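Local coordinates for SusD-like carbohydrate binding protein BF1063 (Bacteroides fragilis NCTC 9343, PDB 3I4G) that probably binds carbohydrate at the outer membrane as a member of the SusD family, presumably helping to capture glycans for uptake, at residues N71-F74 and K75-S78; W48-G52 and M53-E57; W461-A464 and H465-L468. All blocks are in the same frame, centred on the assembly; numbering follows the deposited sequence.

Interaction 1: N71-F74 and K75-S78; sequences NPFF and KISS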
ATOM      1  N   ASN A  71       5.145  19.521   4.126  1.00  9.74           N
ATOM      2  CA  ASN A  71       5.834  18.683   3.168  1.00  8.64           C
ATOM      3  C   ASN A  71       4.897  18.425   1.982  1.00  8.52           C
ATOM      4  O   ASN A  71       3.757  18.060   2.173  1.00  8.88           O
ATOM      5  CB  ASN A  71       6.262  17.361   3.765  1.00  9.87           C
ATOM      6  CG  ASN A  71       6.989  16.530   2.748  1.00 13.07           C
ATOM      7  OD1 ASN A  71       6.374  15.723   2.086  1.00 14.60           O
ATOM      8  ND2 ASN A  71       8.261  16.810   2.549  1.00 13.37           N
ATOM      9  N   PRO A  72       5.353  18.595   0.732  1.00  8.85           N
ATOM     10  CA  PRO A  72       4.409  18.451  -0.401  1.00  8.86           C
ATOM     11  C   PRO A  72       3.828  17.061  -0.572  1.00  8.67           C
ATOM     12  O   PRO A  72       2.744  16.926  -1.151  1.00  8.62           O
ATOM     13  CB  PRO A  72       5.266  18.897  -1.612  1.00 10.33           C
ATOM     14  CG  PRO A  72       6.287  19.834  -1.006  1.00 10.70           C
ATOM     15  CD  PRO A  72       6.645  19.151   0.315  1.00  9.64           C
ATOM     16  N   PHE A  73       4.472  16.008  -0.058  1.00  8.66           N
ATOM     17  CA  PHE A  73       3.858  14.687  -0.158  1.00  8.77           C
ATOM     18  C   PHE A  73       2.600  14.645   0.682  1.00  8.44           C
ATOM     19  O   PHE A  73       1.543  14.265   0.220  1.00  9.52           O
ATOM     20  CB  PHE A  73       4.844  13.606   0.295  1.00  8.46           C
ATOM     21  CG  PHE A  73       4.361  12.190   0.120  1.00  9.80           C
ATOM     22  CD1 PHE A  73       4.066  11.671  -1.132  1.00  8.64           C
ATOM     23  CD2 PHE A  73       4.278  11.345   1.221  1.00  9.23           C
ATOM     24  CE1 PHE A  73       3.684  10.349  -1.273  1.00 10.13           C
ATOM     25  CE2 PHE A  73       3.915  10.050   1.079  1.00 10.89           C
ATOM     26  CZ  PHE A  73       3.637   9.540  -0.152  1.00 10.57           C
ATOM     27  N   PHE A  74       2.706  15.083   1.926  1.00  8.87           N
ATOM     28  CA  PHE A  74       1.545  15.175   2.812  1.00  8.96           C
ATOM     29  C   PHE A  74       0.450  16.063   2.226  1.00  8.64           C
ATOM     30  O   PHE A  74      -0.757  15.791   2.385  1.00  8.90           O
ATOM     31  CB  PHE A  74       2.013  15.685   4.189  1.00  9.62           C
ATOM     32  CG  PHE A  74       0.907  15.861   5.174  1.00  8.79           C
ATOM     33  CD1 PHE A  74       0.457  14.785   5.953  1.00  9.86           C
ATOM     34  CD2 PHE A  74       0.311  17.088   5.343  1.00  8.29           C
ATOM     35  CE1 PHE A  74      -0.574  14.962   6.887  1.00 10.63           C
ATOM     36  CE2 PHE A  74      -0.674  17.254   6.297  1.00  9.57           C
ATOM     37  CZ  PHE A  74      -1.099  16.193   7.057  1.00  9.35           C
ATOM     38  N   LYS A  75       0.840  17.087   1.480  1.00  8.30           N
ATOM     39  CA  LYS A  75      -0.121  17.994   0.893  1.00  7.72           C
ATOM     40  C   LYS A  75      -1.003  17.333  -0.170  1.00  9.01           C
ATOM     41  O   LYS A  75      -2.028  17.900  -0.508  1.00  9.28           O
ATOM     42  CB  LYS A  75       0.565  19.220   0.303  1.00  9.49           C
ATOM     43  CG  LYS A  75       1.143  20.124   1.335  1.00 10.91           C
ATOM     44  CD  LYS A  75       1.679  21.381   0.643  1.00 14.14           C
ATOM     45  CE  LYS A  75       2.336  22.321   1.600  1.00 18.43           C
ATOM     46  NZ  LYS A  75       2.760  23.596   0.938  1.00 20.36           N
ATOM     47  N   ILE A  76      -0.644  16.163  -0.687  1.00  8.19           N
ATOM     48  CA  ILE A  76      -1.468  15.489  -1.683  1.00  7.59           C
ATOM     49  C   ILE A  76      -2.886  15.329  -1.178  1.00  9.00           C
ATOM     50  O   ILE A  76      -3.834  15.503  -1.967  1.00  9.00           O
ATOM     51  CB  ILE A  76      -0.864  14.124  -2.052  1.00  8.41           C
ATOM     52  CG1 ILE A  76       0.376  14.372  -2.923  1.00  8.64           C
ATOM     53  CG2 ILE A  76      -1.893  13.279  -2.798  1.00 10.97           C
ATOM     54  CD1 ILE A  76       1.205  13.150  -3.197  1.00  9.78           C
ATOM     55  N   SER A  77      -3.086  14.990   0.103  1.00  8.54           N
ATOM     56  CA  SER A  77      -4.443  14.784   0.617  1.00  7.46           C
ATOM     57  C   SER A  77      -4.813  15.655   1.805  1.00  8.64           C
ATOM     58  O   SER A  77      -5.827  15.383   2.462  1.00  9.29           O
ATOM     59  CB  SER A  77      -4.641  13.316   0.979  1.00  9.06           C
ATOM     60  OG  SER A  77      -3.783  12.952   2.012  1.00  9.47           O
ATOM     61  N   SER A  78      -4.072  16.725   2.076  1.00  8.89           N
ATOM     62  CA  SER A  78      -4.412  17.595   3.215  1.00  8.49           C
ATOM     63  C   SER A  78      -5.256  18.809   2.868  1.00  9.27           C
ATOM     64  O   SER A  78      -5.635  19.556   3.778  1.00  9.32           O
ATOM     65  CB  SER A  78      -3.145  18.083   3.879  1.00 10.28           C
ATOM     66  OG  SER A  78      -2.479  19.024   3.030  1.00 10.44           O
TER
HETATM   67  O   HOH W   1      -2.126  13.911   3.870  1.00  9.07           O
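The short helix 72-78 opens with an N-cap, and its first turn joins Asn-71 to Lys-75 and Phe-73 to Ile-76. Asn-71 O accepts from Lys-75 N at 3.2 Å. The side-chain carbonyl OD1 of Asn-71 reaches forward to cap the helix, accepting from Phe-73 N at 2.9 Å, with the donor above the amide plane. One step on, Ile-76 N reaches Phe-73 O at 3.0 Å, a bond from i+3 to i, and the weak Ser-77 N to Phe-74 O bond at 3.4 Å repeats that spacing. Ile-76 sends its CG1 branch back along the helix, with CG1 anti to the carbonyl carbon (chi1 -73°), and CD1 meets Phe-73 CD1 at 3.8 Å. On another side, CB of Ser-78 sits 3.6 Å from CE2 of Phe-74. A water donates to both Phe-74 O and Ser-77 OG and lies over one face of the Phe-74 ring; Ser-77 OG is also bonded to Leu-59 O. The Phe-73 ring meets His-51 edge-to-face and Phe-87 of helix 86-109; the Phe-74 ring meets Phe-64. The chemistry implies a short, loosely bonded helix that the buried Phe-73, Phe-74 and Ile-76 pack against its neighbours.

Interaction 2: W48-G52 and M53-E57; sequences WSYHG and MIMME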
ATOM      1  N   TRP A  48       5.050   0.848  -6.512  1.00  8.57           N
ATOM      2  CA  TRP A  48       5.366  -0.242  -5.596  1.00  8.49           C
ATOM      3  C   TRP A  48       6.646  -0.033  -4.811  1.00  9.27           C
ATOM      4  O   TRP A  48       7.035  -0.915  -4.070  1.00  9.09           O
ATOM      5  CB  TRP A  48       5.460  -1.571  -6.344  1.00  9.39           C
ATOM      6  CG  TRP A  48       4.201  -1.900  -7.092  1.00  8.22           C
ATOM      7  CD1 TRP A  48       2.926  -1.651  -6.693  1.00  8.49           C
ATOM      8  CD2 TRP A  48       4.089  -2.558  -8.372  1.00  9.83           C
ATOM      9  NE1 TRP A  48       2.041  -2.109  -7.627  1.00  8.28           N
ATOM     10  CE2 TRP A  48       2.727  -2.653  -8.674  1.00  9.57           C
ATOM     11  CE3 TRP A  48       5.007  -3.038  -9.286  1.00  9.12           C
ATOM     12  CZ2 TRP A  48       2.264  -3.213  -9.845  1.00 10.09           C
ATOM     13  CZ3 TRP A  48       4.552  -3.596 -10.452  1.00  8.54           C
ATOM     14  CH2 TRP A  48       3.200  -3.662 -10.741  1.00 10.32           C
ATOM     15  N   SER A  49       7.314   1.107  -4.978  1.00  8.89           N
ATOM     16  CA  SER A  49       8.521   1.388  -4.201  1.00  8.17           C
ATOM     17  C   SER A  49       8.130   1.708  -2.759  1.00  8.43           C
ATOM     18  O   SER A  49       6.943   1.899  -2.441  1.00  9.13           O
ATOM     19  CB  SER A  49       9.329   2.529  -4.801  1.00  9.61           C
ATOM     20  OG  SER A  49       8.754   3.808  -4.541  1.00 10.21           O
ATOM     21  N   TYR A  50       9.082   1.752  -1.850  1.00  8.87           N
ATOM     22  CA  TYR A  50       8.659   1.942  -0.449  1.00  8.32           C
ATOM     23  C   TYR A  50       8.002   3.300  -0.243  1.00  9.50           C
ATOM     24  O   TYR A  50       7.048   3.411   0.522  1.00  8.80           O
ATOM     25  CB  TYR A  50       9.781   1.648   0.573  1.00  9.21           C
ATOM     26  CG  TYR A  50      10.904   2.628   0.739  1.00  9.84           C
ATOM     27  CD1 TYR A  50      10.706   3.798   1.444  1.00  9.20           C
ATOM     28  CD2 TYR A  50      12.168   2.397   0.238  1.00  9.01           C
ATOM     29  CE1 TYR A  50      11.721   4.677   1.652  1.00  8.97           C
ATOM     30  CE2 TYR A  50      13.189   3.311   0.447  1.00  8.77           C
ATOM     31  CZ  TYR A  50      12.968   4.420   1.149  1.00  8.31           C
ATOM     32  OH  TYR A  50      14.032   5.292   1.323  1.00  9.06           O
ATOM     33  N   HIS A  51       8.521   4.344  -0.866  1.00  9.53           N
ATOM     34  CA  HIS A  51       7.899   5.657  -0.754  1.00  9.08           C
ATOM     35  C   HIS A  51       6.654   5.742  -1.635  1.00  8.77           C
ATOM     36  O   HIS A  51       5.686   6.448  -1.291  1.00 10.28           O
ATOM     37  CB  HIS A  51       8.896   6.767  -1.099  1.00  9.65           C
ATOM     38  CG  HIS A  51       8.512   8.144  -0.631  1.00  8.24           C
ATOM     39  ND1 HIS A  51       7.252   8.684  -0.743  1.00  9.52           N
ATOM     40  CD2 HIS A  51       9.288   9.112  -0.116  1.00  9.14           C
ATOM     41  CE1 HIS A  51       7.268   9.929  -0.282  1.00  8.89           C
ATOM     42  NE2 HIS A  51       8.499  10.215   0.105  1.00  9.86           N
ATOM     43  N   GLY A  52       6.604   5.024  -2.742  1.00  8.61           N
ATOM     44  CA  GLY A  52       5.445   5.080  -3.595  1.00  8.48           C
ATOM     45  C   GLY A  52       4.242   4.320  -3.106  1.00  8.27           C
ATOM     46  O   GLY A  52       3.106   4.723  -3.389  1.00  9.57           O
HETATM   47  N   MSE A  53       4.492   3.241  -2.363  1.00  9.64           N
HETATM   48  CA  MSE A  53       3.447   2.376  -1.863  1.00  9.25           C
HETATM   49  C   MSE A  53       3.244   2.518  -0.355  1.00  8.94           C
HETATM   50  O   MSE A  53       2.299   3.155   0.086  1.00  8.86           O
HETATM   51  CB  MSE A  53       3.766   0.918  -2.244  1.00 10.08           C
HETATM   52  CG  MSE A  53       2.703  -0.135  -1.793  1.00  9.10           C
HETATM   53 SE   MSE A  53       2.966  -1.849  -2.553  0.75  8.37          SE
HETATM   54  CE  MSE A  53       4.550  -2.315  -1.481  1.00 12.96           C
ATOM     55  N   ILE A  54       4.149   1.985   0.451  1.00  9.41           N
ATOM     56  CA  ILE A  54       3.996   1.982   1.920  1.00  9.53           C
ATOM     57  C   ILE A  54       3.765   3.363   2.456  1.00 10.87           C
ATOM     58  O   ILE A  54       2.828   3.595   3.242  1.00 10.87           O
ATOM     59  CB  ILE A  54       5.219   1.314   2.572  1.00  9.80           C
ATOM     60  CG1 ILE A  54       5.252  -0.166   2.222  1.00 10.78           C
ATOM     61  CG2 ILE A  54       5.217   1.491   4.102  1.00 10.69           C
ATOM     62  CD1 ILE A  54       6.653  -0.806   2.425  1.00 10.85           C
HETATM   63  N   MSE A  55       4.553   4.330   1.989  1.00  8.85           N
HETATM   64  CA  MSE A  55       4.402   5.667   2.538  1.00  9.92           C
HETATM   65  C   MSE A  55       3.182   6.409   2.055  1.00 10.29           C
HETATM   66  O   MSE A  55       2.893   7.468   2.630  1.00 10.43           O
HETATM   67  CB  MSE A  55       5.665   6.480   2.310  1.00  9.95           C
HETATM   68  CG  MSE A  55       6.860   5.889   3.043  1.00  9.16           C
HETATM   69 SE   MSE A  55       8.469   6.939   2.850  0.75 10.56          SE
HETATM   70  CE  MSE A  55       9.514   6.101   4.157  1.00 16.28           C
HETATM   71  N   MSE A  56       2.411   5.874   1.110  1.00 10.57           N
HETATM   72  CA  MSE A  56       1.108   6.453   0.850  1.00  9.48           C
HETATM   73  C   MSE A  56       0.248   6.376   2.099  1.00  9.64           C
HETATM   74  O   MSE A  56      -0.753   7.074   2.184  1.00 10.42           O
HETATM   75  CB  MSE A  56       0.353   5.779  -0.304  1.00 14.27           C
HETATM   76  CG  MSE A  56       0.885   6.105  -1.630  1.00 13.22           C
HETATM   77 SE   MSE A  56      -0.390   5.677  -3.038  0.75  9.15          SE
HETATM   78  CE  MSE A  56      -0.814   7.440  -3.739  1.00 10.30           C
ATOM     79  N   GLU A  57       0.591   5.544   3.079  1.00  9.15           N
ATOM     80  CA  GLU A  57      -0.192   5.534   4.305  1.00  8.88           C
ATOM     81  C   GLU A  57      -0.147   6.903   4.987  1.00  9.71           C
ATOM     82  O   GLU A  57      -1.062   7.249   5.739  1.00  8.97           O
ATOM     83  CB  GLU A  57       0.294   4.436   5.268  1.00 10.23           C
ATOM     84  CG  GLU A  57      -0.810   3.739   5.983  1.00 11.61           C
ATOM     85  CD  GLU A  57      -1.506   2.674   5.184  1.00 10.79           C
ATOM     86  OE1 GLU A  57      -1.425   2.632   3.950  1.00 13.20           O
ATOM     87  OE2 GLU A  57      -2.212   1.896   5.794  1.00 11.86           O
TER
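Met-55, a selenomethionine, touches two aromatic side chains of the preceding turn, each in a different way. Its SE stands over one face of the His-51 imidazole, offset toward the rim and 3.7 Å from CG of His-51, the two side chains crossing at about a right angle. Beside Tyr-50 it runs alongside, pointing the same way, and its methyl CE reaches the ring edge 3.6 Å from CE1 of Tyr-50. An extended chain beyond CG (chi2 -177°, chi3 168°) carries SE and CE out to both rings. Selenomethionine Met-53 instead bends at chi3 (73°) and brings SE obliquely to Trp-48, 4.1 Å from CD1 of that indole. The polar atoms of the rings are bonded elsewhere: Tyr-50 OH to His-269, His-51 NE2 to Arg-67 and Trp-48 NE1 to Tyr-135. In the backbone, Met-53 N bonds to Ser-49 O at 2.8 Å, and Met-55 N to Tyr-50 O at 3.0 Å, a five-residue step. Ser-49 OG caps the start by accepting from Gly-52 N at 3.1 Å, and also bonds to Glu-41. Together these features describe a buried, serine-capped short helix with a pi-type turn, passing into a 3-10 segment and flanked by Met-aromatic contacts.

Interaction 3: W461-A464 and H465-L468; sequences WGIA and HEVL. With EDO (1,2-ethanediol), chain E.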
ATOM      1  N   TRP A 461     -13.864   4.584  -1.905  1.00  8.43           N
ATOM      2  CA  TRP A 461     -15.086   4.542  -1.122  1.00  9.12           C
ATOM      3  C   TRP A 461     -15.771   5.894  -0.997  1.00  9.39           C
ATOM      4  O   TRP A 461     -16.905   5.992  -0.573  1.00  9.26           O
ATOM      5  CB  TRP A 461     -14.813   4.018   0.297  1.00  9.91           C
ATOM      6  CG  TRP A 461     -14.434   2.576   0.381  1.00  8.96           C
ATOM      7  CD1 TRP A 461     -14.848   1.563  -0.440  1.00  9.04           C
ATOM      8  CD2 TRP A 461     -13.641   1.965   1.411  1.00  7.90           C
ATOM      9  NE1 TRP A 461     -14.324   0.375   0.007  1.00  9.52           N
ATOM     10  CE2 TRP A 461     -13.596   0.591   1.141  1.00  9.18           C
ATOM     11  CE3 TRP A 461     -12.978   2.451   2.541  1.00  9.98           C
ATOM     12  CZ2 TRP A 461     -12.881  -0.301   1.930  1.00  8.95           C
ATOM     13  CZ3 TRP A 461     -12.256   1.563   3.331  1.00  9.92           C
ATOM     14  CH2 TRP A 461     -12.227   0.206   3.020  1.00 10.97           C
ATOM     15  N   GLY A 462     -15.081   6.976  -1.307  1.00  9.21           N
ATOM     16  CA  GLY A 462     -15.692   8.288  -1.147  1.00 10.35           C
ATOM     17  C   GLY A 462     -15.845   8.704   0.318  1.00  9.02           C
ATOM     18  O   GLY A 462     -16.744   9.459   0.679  1.00 10.71           O
ATOM     19  N   ILE A 463     -14.953   8.191   1.167  1.00  8.77           N
ATOM     20  CA  ILE A 463     -14.931   8.588   2.582  1.00  8.63           C
ATOM     21  C   ILE A 463     -13.674   9.367   2.963  1.00  9.04           C
ATOM     22  O   ILE A 463     -13.526   9.793   4.105  1.00  9.58           O
ATOM     23  CB  ILE A 463     -15.132   7.400   3.553  1.00  8.76           C
ATOM     24  CG1 ILE A 463     -13.919   6.490   3.618  1.00 10.03           C
ATOM     25  CG2 ILE A 463     -16.420   6.602   3.178  1.00  9.74           C
ATOM     26  CD1 ILE A 463     -14.051   5.397   4.710  1.00 10.65           C
ATOM     27  N   ALA A 464     -12.746   9.568   2.024  1.00  8.32           N
ATOM     28  CA  ALA A 464     -11.556  10.346   2.306  1.00  8.38           C
ATOM     29  C   ALA A 464     -11.877  11.717   2.828  1.00  9.17           C
ATOM     30  O   ALA A 464     -11.199  12.206   3.726  1.00  8.88           O
ATOM     31  CB  ALA A 464     -10.691  10.468   1.028  1.00  9.79           C
ATOM     32  N   HIS A 465     -12.899  12.367   2.285  1.00  7.83           N
ATOM     33  CA  HIS A 465     -13.232  13.718   2.748  1.00  9.28           C
ATOM     34  C   HIS A 465     -13.802  13.729   4.161  1.00  9.42           C
ATOM     35  O   HIS A 465     -13.851  14.797   4.788  1.00 11.72           O
ATOM     36  CB  HIS A 465     -14.191  14.420   1.783  1.00  8.79           C
ATOM     37  CG  HIS A 465     -15.592  13.921   1.857  1.00  8.10           C
ATOM     38  ND1 HIS A 465     -16.020  12.776   1.199  1.00  9.25           N
ATOM     39  CD2 HIS A 465     -16.664  14.380   2.552  1.00  8.81           C
ATOM     40  CE1 HIS A 465     -17.299  12.576   1.472  1.00  9.54           C
ATOM     41  NE2 HIS A 465     -17.724  13.551   2.261  1.00  9.88           N
ATOM     42  N   GLU A 466     -14.247  12.585   4.661  1.00  9.80           N
ATOM     43  CA  GLU A 466     -14.662  12.469   6.048  1.00  9.39           C
ATOM     44  C   GLU A 466     -13.457  12.218   6.938  1.00 10.54           C
ATOM     45  O   GLU A 466     -13.194  12.981   7.900  1.00 10.74           O
ATOM     46  CB  GLU A 466     -15.625  11.301   6.230  1.00 10.97           C
ATOM     47  CG  GLU A 466     -16.943  11.421   5.509  1.00 13.58           C
ATOM     48  CD  GLU A 466     -17.810  10.199   5.713  1.00 16.15           C
ATOM     49  OE1 GLU A 466     -18.409  10.063   6.811  1.00 16.16           O
ATOM     50  OE2 GLU A 466     -17.937   9.384   4.774  1.00 16.32           O
ATOM     51  N   VAL A 467     -12.670  11.203   6.624  1.00  8.87           N
ATOM     52  CA  VAL A 467     -11.601  10.813   7.539  1.00  9.25           C
ATOM     53  C   VAL A 467     -10.383  11.735   7.459  1.00  9.65           C
ATOM     54  O   VAL A 467      -9.603  11.788   8.427  1.00  9.91           O
ATOM     55  CB  VAL A 467     -11.190   9.334   7.374  1.00  8.61           C
ATOM     56  CG1 VAL A 467     -12.435   8.420   7.536  1.00 10.85           C
ATOM     57  CG2 VAL A 467     -10.464   9.069   6.068  1.00  9.98           C
ATOM     58  N   LEU A 468     -10.244  12.480   6.365  1.00  7.69           N
ATOM     59  CA  LEU A 468      -9.156  13.454   6.198  1.00  6.99           C
ATOM     60  C   LEU A 468      -9.637  14.901   6.358  1.00  8.60           C
ATOM     61  O   LEU A 468      -9.003  15.850   5.854  1.00  9.10           O
ATOM     62  CB  LEU A 468      -8.466  13.277   4.834  1.00  8.07           C
ATOM     63  CG  LEU A 468      -7.994  11.848   4.530  1.00  8.64           C
ATOM     64  CD1 LEU A 468      -7.307  11.822   3.134  1.00  8.75           C
ATOM     65  CD2 LEU A 468      -7.072  11.265   5.615  1.00  9.32           C
TER
HETATM   66  C1  EDO E   4      -9.880  10.234  11.893  1.00 21.97           C
HETATM   67  O1  EDO E   4      -9.560  11.372  11.074  1.00 13.43           O
HETATM   68  C2  EDO E   4     -11.388  10.084  12.054  1.00 16.46           C
HETATM   69  O2  EDO E   4     -11.938   9.730  10.796  1.00 15.15           O
HETATM   70  O   HOH W   2     -19.218   9.342   1.684  1.00 28.27           O
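A chi1 of 75° places the His-465 imidazole between its own backbone N and carbonyl carbon, which turns the ring edge back to Gly-462, with CE1 3.3 Å from Gly-462 O. Glu-466 takes the other course: CG lies anti to the carbonyl carbon (chi1 -64°) and the chain extends from there, so that OE2 comes to 3.5 Å from CG2 of Ile-463, the two side chains crossing at a slant. On its way the same chain passes CG over one face of the His-465 ring. A water donates to Gly-462 O and, weakly, to Glu-466 OE2, joining the loop carbonyl to the carboxylate. His-465 ND1 is bonded to Tyr-511 OH.

Gly-462, with positive phi, ends helix 454-461 in a Schellman motif, and the chain starts afresh as helix 464-467. Ile-463 O accepts two N-H groups there: Glu-466 N at 2.9 Å, from well above the carbonyl plane, and Val-467 N at 3.0 Å, nearly along the C=O axis. Leu-468 N closes the turn on Ala-464 O at 2.8 Å. Leu-468 CD1 rests 4.2 Å from Ala-464 CB, while the side chains of Ile-463, Ala-464 and Val-467 all touch Ile-458 of the preceding helix. At the far end, Val-467 O takes a bond from O1 of a 1,2-ethanediol at 2.7 Å; the molecule probably came from the crystallisation liquor. The two helices are thus joined compactly: one carbonyl gathers two amides, the apolar side chains pack back on the first helix, and the acid and imidazole reach across the link beside a bridging water.

How the interactions relate
Interactions 1 and 2 are 14 Å apart between centres and pack directly: Phe-73 CE2 lies 3.2 Å from Met-55 O and 3.6 Å from His-51 CE1, the Phe-73 and His-51 rings meeting edge-to-face. His-51 thus takes part in both contacts. Interaction 3, from a distant part of the sequence, reaches interaction 1 through Leu-468 CD1, 3.7 Å from Ser-77 CB, with centres about 15 Å apart. Interactions 2 and 3 do not touch, their nearest atoms being about 7 Å apart; helix 72-78 touches both, through Phe-73 and Ser-77. Bound 1,2-ethanediol molecules lie near all three contacts, but no carbohydrate site is identified by them.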